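Local coordinates for CdiI immunity protein (Yersinia kristensenii ATCC 33638, PDB 5E3E) that probably protects its own cell by binding and neutralising the partner CDI toxin, a nuclease of the RNase A superfamily with which it forms a complex, at residues S11-L14 with R15-N19; E87-L90 with K91-Y94. One frame throughout, in Å; residues are numbered along the deposited sequence.

Contact 1: S11-L14 with R15-N19; sequences SYLL and RCYFN
In the C-terminal part of helix 8-17 Leu-13 O takes two amides: Phe-18 N at 3.0 Å, almost straight (168°), and Tyr-17 N at 3.1 Å, from above the carbonyl plane, so the turn at 15-17 widens to the pi type after the i to i+4 bonds from Arg-15 to Ser-11 and Cys-16 to Tyr-12. Tyr-17 turns an edge toward the face of Tyr-12 in an offset T-shaped pair, planes at 77°, with CE1 of Tyr-17 3.7 Å from CE2 of Tyr-12. Tyr-12 CG lies anti to its backbone nitrogen (chi1 177°), Tyr-17 CG beside its own, bringing the rings together. Cys-16 SG approaches the Tyr-12 ring obliquely, 3.7 Å from its CD1. Leu-13 and Phe-18 run side by side, CD1 of Leu-13 against CE2 of Phe-18. Farther on, Asn-19 ND2 bonds Cys-16 O at 2.8 Å, and its OD1 receives Asp-21 N. Both tyrosine hydroxyls reach Glu-40, and Tyr-12 OH also bonds Tyr-63 N of the toxin chain. Arg-15, bonded to carbonyls of Lys-72 and Leu-73, makes a salt bridge with Glu-65 of the toxin chain. Glu-40 thus ties the two hydroxyls together, and the tyrosines and Arg-15 join aromatic packing to a charged pair on the face buried against the toxin.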
ATOM      1  N   SER A  11       3.730   1.488  -8.186  1.00 12.08           N
ATOM      2  CA  SER A  11       2.939   2.099  -7.098  1.00 12.38           C
ATOM      3  C   SER A  11       1.763   1.171  -6.721  1.00 11.89           C
ATOM      4  O   SER A  11       1.462   1.009  -5.562  1.00 11.84           O
ATOM      5  CB  SER A  11       2.422   3.464  -7.473  1.00 12.96           C
ATOM      6  OG  SER A  11       3.530   4.320  -7.690  1.00 14.41           O
ATOM      7  N   TYR A  12       1.124   0.559  -7.725  1.00 11.52           N
ATOM      8  CA  TYR A  12       0.005  -0.342  -7.494  1.00 11.33           C
ATOM      9  C   TYR A  12       0.442  -1.581  -6.702  1.00 11.10           C
ATOM     10  O   TYR A  12      -0.183  -1.889  -5.681  1.00 11.09           O
ATOM     11  CB  TYR A  12      -0.637  -0.759  -8.818  1.00 11.37           C
ATOM     12  CG  TYR A  12      -1.767  -1.740  -8.675  1.00 11.53           C
ATOM     13  CD1 TYR A  12      -2.971  -1.365  -8.085  1.00 11.76           C
ATOM     14  CD2 TYR A  12      -1.624  -3.031  -9.088  1.00 11.70           C
ATOM     15  CE1 TYR A  12      -4.020  -2.263  -7.946  1.00 12.00           C
ATOM     16  CE2 TYR A  12      -2.652  -3.942  -8.935  1.00 11.89           C
ATOM     17  CZ  TYR A  12      -3.859  -3.566  -8.385  1.00 12.07           C
ATOM     18  OH  TYR A  12      -4.913  -4.489  -8.257  1.00 12.49           O
ATOM     19  N   LEU A  13       1.501  -2.276  -7.154  1.00 10.95           N
ATOM     20  CA  LEU A  13       2.053  -3.378  -6.376  1.00 11.13           C
ATOM     21  C   LEU A  13       2.370  -2.961  -4.933  1.00 10.99           C
ATOM     22  O   LEU A  13       2.019  -3.645  -3.997  1.00 10.89           O
ATOM     23  CB  LEU A  13       3.324  -3.931  -6.998  1.00 11.35           C
ATOM     24  CG  LEU A  13       4.060  -5.061  -6.292  1.00 11.59           C
ATOM     25  CD1 LEU A  13       3.179  -6.330  -6.247  1.00 11.79           C
ATOM     26  CD2 LEU A  13       5.374  -5.323  -7.019  1.00 11.97           C
ATOM     27  N   LEU A  14       3.072  -1.854  -4.777  1.00 11.06           N
ATOM     28  CA  LEU A  14       3.662  -1.510  -3.506  1.00 11.28           C
ATOM     29  C   LEU A  14       2.651  -0.904  -2.534  1.00 11.51           C
ATOM     30  O   LEU A  14       2.820  -1.051  -1.324  1.00 11.57           O
ATOM     31  CB  LEU A  14       4.874  -0.585  -3.700  1.00 11.54           C
ATOM     32  CG  LEU A  14       6.063  -1.225  -4.430  1.00 11.87           C
ATOM     33  CD1 LEU A  14       7.257  -0.291  -4.562  1.00 12.29           C
ATOM     34  CD2 LEU A  14       6.481  -2.549  -3.836  1.00 12.08           C
ATOM     35  N   ARG A  15       1.588  -0.314  -3.060  1.00 11.55           N
ATOM     36  CA  ARG A  15       0.572   0.297  -2.226  1.00 12.05           C
ATOM     37  C   ARG A  15      -0.655  -0.549  -2.018  1.00 12.08           C
ATOM     38  O   ARG A  15      -1.245  -0.473  -0.940  1.00 12.30           O
ATOM     39  CB  ARG A  15       0.169   1.659  -2.729  1.00 12.54           C
ATOM     40  CG  ARG A  15       1.314   2.620  -2.789  1.00 13.04           C
ATOM     41  CD  ARG A  15       0.853   3.959  -3.308  1.00 14.02           C
ATOM     42  NE  ARG A  15       1.943   4.936  -3.432  1.00 15.18           N
ATOM     43  CZ  ARG A  15       1.767   6.220  -3.774  1.00 16.60           C
ATOM     44  NH1 ARG A  15       0.553   6.716  -4.041  1.00 17.22           N
ATOM     45  NH2 ARG A  15       2.813   7.016  -3.895  1.00 17.33           N
ATOM     46  N   CYS A  16      -1.068  -1.334  -3.006  1.00 11.93           N
ATOM     47  CA  CYS A  16      -2.286  -2.109  -2.870  1.00 12.27           C
ATOM     48  C   CYS A  16      -1.977  -3.517  -2.376  1.00 11.89           C
ATOM     49  O   CYS A  16      -2.813  -4.110  -1.675  1.00 12.08           O
ATOM     50  CB  CYS A  16      -3.091  -2.163  -4.159  1.00 12.77           C
ATOM     51  SG  CYS A  16      -3.881  -0.592  -4.570  1.00 14.42           S
ATOM     52  N   TYR A  17      -0.861  -4.105  -2.830  1.00 11.54           N
ATOM     53  CA  TYR A  17      -0.507  -5.437  -2.401  1.00 11.52           C
ATOM     54  C   TYR A  17       0.363  -5.355  -1.166  1.00 11.42           C
ATOM     55  O   TYR A  17       0.009  -5.974  -0.162  1.00 11.42           O
ATOM     56  CB  TYR A  17       0.159  -6.263  -3.524  1.00 11.66           C
ATOM     57  CG  TYR A  17      -0.887  -6.825  -4.467  1.00 11.91           C
ATOM     58  CD1 TYR A  17      -1.427  -6.058  -5.487  1.00 11.92           C
ATOM     59  CD2 TYR A  17      -1.378  -8.139  -4.276  1.00 12.19           C
ATOM     60  CE1 TYR A  17      -2.420  -6.569  -6.299  1.00 12.26           C
ATOM     61  CE2 TYR A  17      -2.331  -8.666  -5.103  1.00 12.68           C
ATOM     62  CZ  TYR A  17      -2.854  -7.885  -6.113  1.00 12.68           C
ATOM     63  OH  TYR A  17      -3.835  -8.412  -6.921  1.00 12.95           O
ATOM     64  N   PHE A  18       1.478  -4.628  -1.228  1.00 11.18           N
ATOM     65  CA  PHE A  18       2.304  -4.441  -0.025  1.00 11.57           C
ATOM     66  C   PHE A  18       1.770  -3.370   0.898  1.00 11.69           C
ATOM     67  O   PHE A  18       2.507  -2.539   1.404  1.00 12.03           O
ATOM     68  CB  PHE A  18       3.779  -4.271  -0.354  1.00 11.65           C
ATOM     69  CG  PHE A  18       4.416  -5.517  -0.889  1.00 11.81           C
ATOM     70  CD1 PHE A  18       4.736  -6.552  -0.046  1.00 12.15           C
ATOM     71  CD2 PHE A  18       4.635  -5.680  -2.247  1.00 12.10           C
ATOM     72  CE1 PHE A  18       5.321  -7.711  -0.535  1.00 12.30           C
ATOM     73  CE2 PHE A  18       5.232  -6.849  -2.747  1.00 12.27           C
ATOM     74  CZ  PHE A  18       5.557  -7.860  -1.875  1.00 12.63           C
ATOM     75  N   ASN A  19       0.452  -3.407   1.129  1.00 11.86           N
ATOM     76  CA  ASN A  19      -0.190  -2.551   2.107  1.00 12.13           C
ATOM     77  C   ASN A  19       0.181  -3.010   3.536  1.00 12.25           C
ATOM     78  O   ASN A  19       0.795  -4.042   3.722  1.00 11.89           O
ATOM     79  CB  ASN A  19      -1.706  -2.476   1.881  1.00 12.28           C
ATOM     80  CG  ASN A  19      -2.404  -3.775   2.170  1.00 12.59           C
ATOM     81  OD1 ASN A  19      -2.423  -4.233   3.303  1.00 12.84           O
ATOM     82  ND2 ASN A  19      -2.983  -4.394   1.140  1.00 12.74           N
TER

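Contact 2: E87-L90 with K91-Y94; sequences EEWL and KHIY
Ile-93 lays CD1 over one face of the Trp-89 indole, a CH-pi contact 3.6 Å from the centroid of the six-membered ring and only 6° off its normal; Tyr-79 stacks on the same indole, Phe-18 meets it edge-to-face, and His-92 CD2 comes obliquely to its CD1 at 4.2 Å. The tryptophan reaches forward along the helix because its CG stands anti to the backbone N (chi1 -173°), which carries the ring forward to meet the side chain one turn on. Ile-93 CD1 also meets Leu-90 CD2, these two side chains pointing the same way. His-92 bonds Asp-30 through NE2, a bond that would restrain the turn of the imidazole, whose ring also meets Trp-83. On the more exposed side, Glu-87 and Lys-91 lie alongside each other with extended chains and close a salt bridge, OE1 to NZ at 3.0 Å, through the anti lone pair of the carboxylate oxygen. Glu-88, bent at chi2, keeps its OE2 at 4.6 Å from Lys-91 NZ, beyond a salt bridge, though its negative charge would probably still favour the ammonium group at long range. Regular i to i+4 amide bonds hold the backbone, Ile-93 N to Trp-89 O at 2.9 Å among them. Helix 86-96 packs through Leu-90 on Leu-65 and Leu-69 of helix 62-72, and on helix 42-56 through Leu-90 and Ile-93 at Ile-52 and Tyr-94 at Asp-53, with Lys-49 of that helix in cation-pi contact with the Tyr-94 ring.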
ATOM      1  N   GLU A  87      18.251  -3.136  -4.968  1.00 13.71           N
ATOM      2  CA  GLU A  87      18.477  -3.855  -6.240  1.00 14.74           C
ATOM      3  C   GLU A  87      18.166  -5.326  -6.110  1.00 14.01           C
ATOM      4  O   GLU A  87      17.530  -5.914  -6.965  1.00 13.58           O
ATOM      5  CB  GLU A  87      19.938  -3.713  -6.680  1.00 16.56           C
ATOM      6  CG  GLU A  87      20.304  -4.461  -7.956  1.00 18.68           C
ATOM      7  CD  GLU A  87      21.769  -4.345  -8.328  1.00 21.19           C
ATOM      8  OE1 GLU A  87      22.193  -5.081  -9.243  1.00 24.25           O
ATOM      9  OE2 GLU A  87      22.491  -3.506  -7.750  1.00 23.04           O
ATOM     10  N   GLU A  88      18.672  -5.959  -5.071  1.00 13.97           N
ATOM     11  CA  GLU A  88      18.463  -7.409  -4.952  1.00 14.25           C
ATOM     12  C   GLU A  88      16.964  -7.744  -4.757  1.00 13.04           C
ATOM     13  O   GLU A  88      16.467  -8.725  -5.291  1.00 13.20           O
ATOM     14  CB  GLU A  88      19.338  -8.020  -3.875  1.00 15.72           C
ATOM     15  CG  GLU A  88      20.836  -7.969  -4.181  1.00 18.36           C
ATOM     16  CD  GLU A  88      21.227  -8.474  -5.561  1.00 22.12           C
ATOM     17  OE1 GLU A  88      20.689  -9.507  -5.997  1.00 24.61           O
ATOM     18  OE2 GLU A  88      22.088  -7.840  -6.242  1.00 27.68           O
ATOM     19  N   TRP A  89      16.241  -6.944  -3.995  1.00 12.08           N
ATOM     20  CA  TRP A  89      14.824  -7.218  -3.790  1.00 11.58           C
ATOM     21  C   TRP A  89      14.090  -7.029  -5.114  1.00 11.37           C
ATOM     22  O   TRP A  89      13.248  -7.848  -5.465  1.00 11.01           O
ATOM     23  CB  TRP A  89      14.187  -6.341  -2.715  1.00 11.46           C
ATOM     24  CG  TRP A  89      12.794  -6.776  -2.440  1.00 11.49           C
ATOM     25  CD1 TRP A  89      12.387  -8.066  -2.198  1.00 11.55           C
ATOM     26  CD2 TRP A  89      11.607  -5.983  -2.454  1.00 11.74           C
ATOM     27  NE1 TRP A  89      11.027  -8.116  -2.037  1.00 11.78           N
ATOM     28  CE2 TRP A  89      10.526  -6.845  -2.177  1.00 11.81           C
ATOM     29  CE3 TRP A  89      11.358  -4.615  -2.605  1.00 11.96           C
ATOM     30  CZ2 TRP A  89       9.222  -6.393  -2.079  1.00 12.32           C
ATOM     31  CZ3 TRP A  89      10.066  -4.179  -2.523  1.00 12.38           C
ATOM     32  CH2 TRP A  89       9.019  -5.045  -2.251  1.00 12.56           C
ATOM     33  N   LEU A  90      14.396  -5.953  -5.861  1.00 11.45           N
ATOM     34  CA  LEU A  90      13.704  -5.763  -7.145  1.00 11.61           C
ATOM     35  C   LEU A  90      13.992  -6.927  -8.120  1.00 11.68           C
ATOM     36  O   LEU A  90      13.102  -7.316  -8.878  1.00 11.55           O
ATOM     37  CB  LEU A  90      14.077  -4.442  -7.809  1.00 12.13           C
ATOM     38  CG  LEU A  90      13.586  -3.156  -7.142  1.00 12.46           C
ATOM     39  CD1 LEU A  90      14.048  -1.926  -7.905  1.00 13.23           C
ATOM     40  CD2 LEU A  90      12.104  -3.116  -7.003  1.00 12.61           C
ATOM     41  N   LYS A  91      15.230  -7.403  -8.163  1.00 12.03           N
ATOM     42  CA  LYS A  91      15.587  -8.531  -9.035  1.00 12.65           C
ATOM     43  C   LYS A  91      14.799  -9.777  -8.627  1.00 12.24           C
ATOM     44  O   LYS A  91      14.317 -10.560  -9.510  1.00 12.21           O
ATOM     45  CB  LYS A  91      17.088  -8.818  -8.984  1.00 13.84           C
ATOM     46  CG  LYS A  91      17.923  -7.767  -9.718  1.00 15.52           C
ATOM     47  CD  LYS A  91      19.390  -8.189  -9.749  1.00 18.02           C
ATOM     48  CE  LYS A  91      20.209  -7.250 -10.631  1.00 20.86           C
ATOM     49  NZ  LYS A  91      21.654  -7.625 -10.777  1.00 23.94           N
ATOM     50  N   HIS A  92      14.631  -9.936  -7.313  1.00 11.73           N
ATOM     51  CA  HIS A  92      13.784 -11.028  -6.779  1.00 11.93           C
ATOM     52  C   HIS A  92      12.297 -10.911  -7.213  1.00 11.86           C
ATOM     53  O   HIS A  92      11.673 -11.921  -7.627  1.00 12.24           O
ATOM     54  CB  HIS A  92      13.901 -11.068  -5.256  1.00 11.88           C
ATOM     55  CG  HIS A  92      12.953 -12.017  -4.609  1.00 11.95           C
ATOM     56  ND1 HIS A  92      13.125 -13.384  -4.635  1.00 12.50           N
ATOM     57  CD2 HIS A  92      11.811 -11.793  -3.935  1.00 12.10           C
ATOM     58  CE1 HIS A  92      12.136 -13.964  -3.975  1.00 12.70           C
ATOM     59  NE2 HIS A  92      11.345 -13.017  -3.504  1.00 12.60           N
ATOM     60  N   ILE A  93      11.711  -9.722  -7.118  1.00 11.77           N
ATOM     61  CA  ILE A  93      10.305  -9.517  -7.551  1.00 12.04           C
ATOM     62  C   ILE A  93      10.205  -9.915  -9.019  1.00 12.62           C
ATOM     63  O   ILE A  93       9.340 -10.672  -9.403  1.00 12.72           O
ATOM     64  CB  ILE A  93       9.852  -8.071  -7.396  1.00 12.07           C
ATOM     65  CG1 ILE A  93       9.770  -7.677  -5.915  1.00 12.07           C
ATOM     66  CG2 ILE A  93       8.513  -7.823  -8.116  1.00 12.20           C
ATOM     67  CD1 ILE A  93       9.538  -6.194  -5.760  1.00 12.23           C
ATOM     68  N   TYR A  94      11.131  -9.416  -9.817  1.00 13.30           N
ATOM     69  CA  TYR A  94      11.139  -9.664 -11.254  1.00 14.58           C
ATOM     70  C   TYR A  94      11.128 -11.192 -11.527  1.00 15.01           C
ATOM     71  O   TYR A  94      10.314 -11.690 -12.320  1.00 15.07           O
ATOM     72  CB  TYR A  94      12.371  -8.985 -11.868  1.00 15.57           C
ATOM     73  CG  TYR A  94      12.340  -8.811 -13.357  1.00 16.94           C
ATOM     74  CD1 TYR A  94      12.596  -9.906 -14.185  1.00 18.23           C
ATOM     75  CD2 TYR A  94      12.096  -7.576 -13.954  1.00 18.03           C
ATOM     76  CE1 TYR A  94      12.595  -9.788 -15.550  1.00 19.57           C
ATOM     77  CE2 TYR A  94      12.112  -7.442 -15.347  1.00 19.27           C
ATOM     78  CZ  TYR A  94      12.364  -8.552 -16.132  1.00 20.30           C
ATOM     79  OH  TYR A  94      12.383  -8.538 -17.531  1.00 23.32           O
TER

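How the contacts relate
From the N terminus, contact 1 comes first, within helix 8-17 and the turn that follows it; contact 2 follows far along the chain, within helix 86-96. Each joins adjoining segments, so neither closes a long loop, and they stand in series without nesting or crossing. Their centres lie 15 Å apart on opposite sides of the chain's centre, yet their side chains meet: Leu-14 CD2 is 3.9 Å from Trp-89 CH2, and Leu-13 CD2 packs on Ile-93 CG2. Helix 42-56 touches both, through Met-48 and Ile-52. Together they join an early and a late helix of this all-helical fold, with only contact 1 reaching the toxin chain.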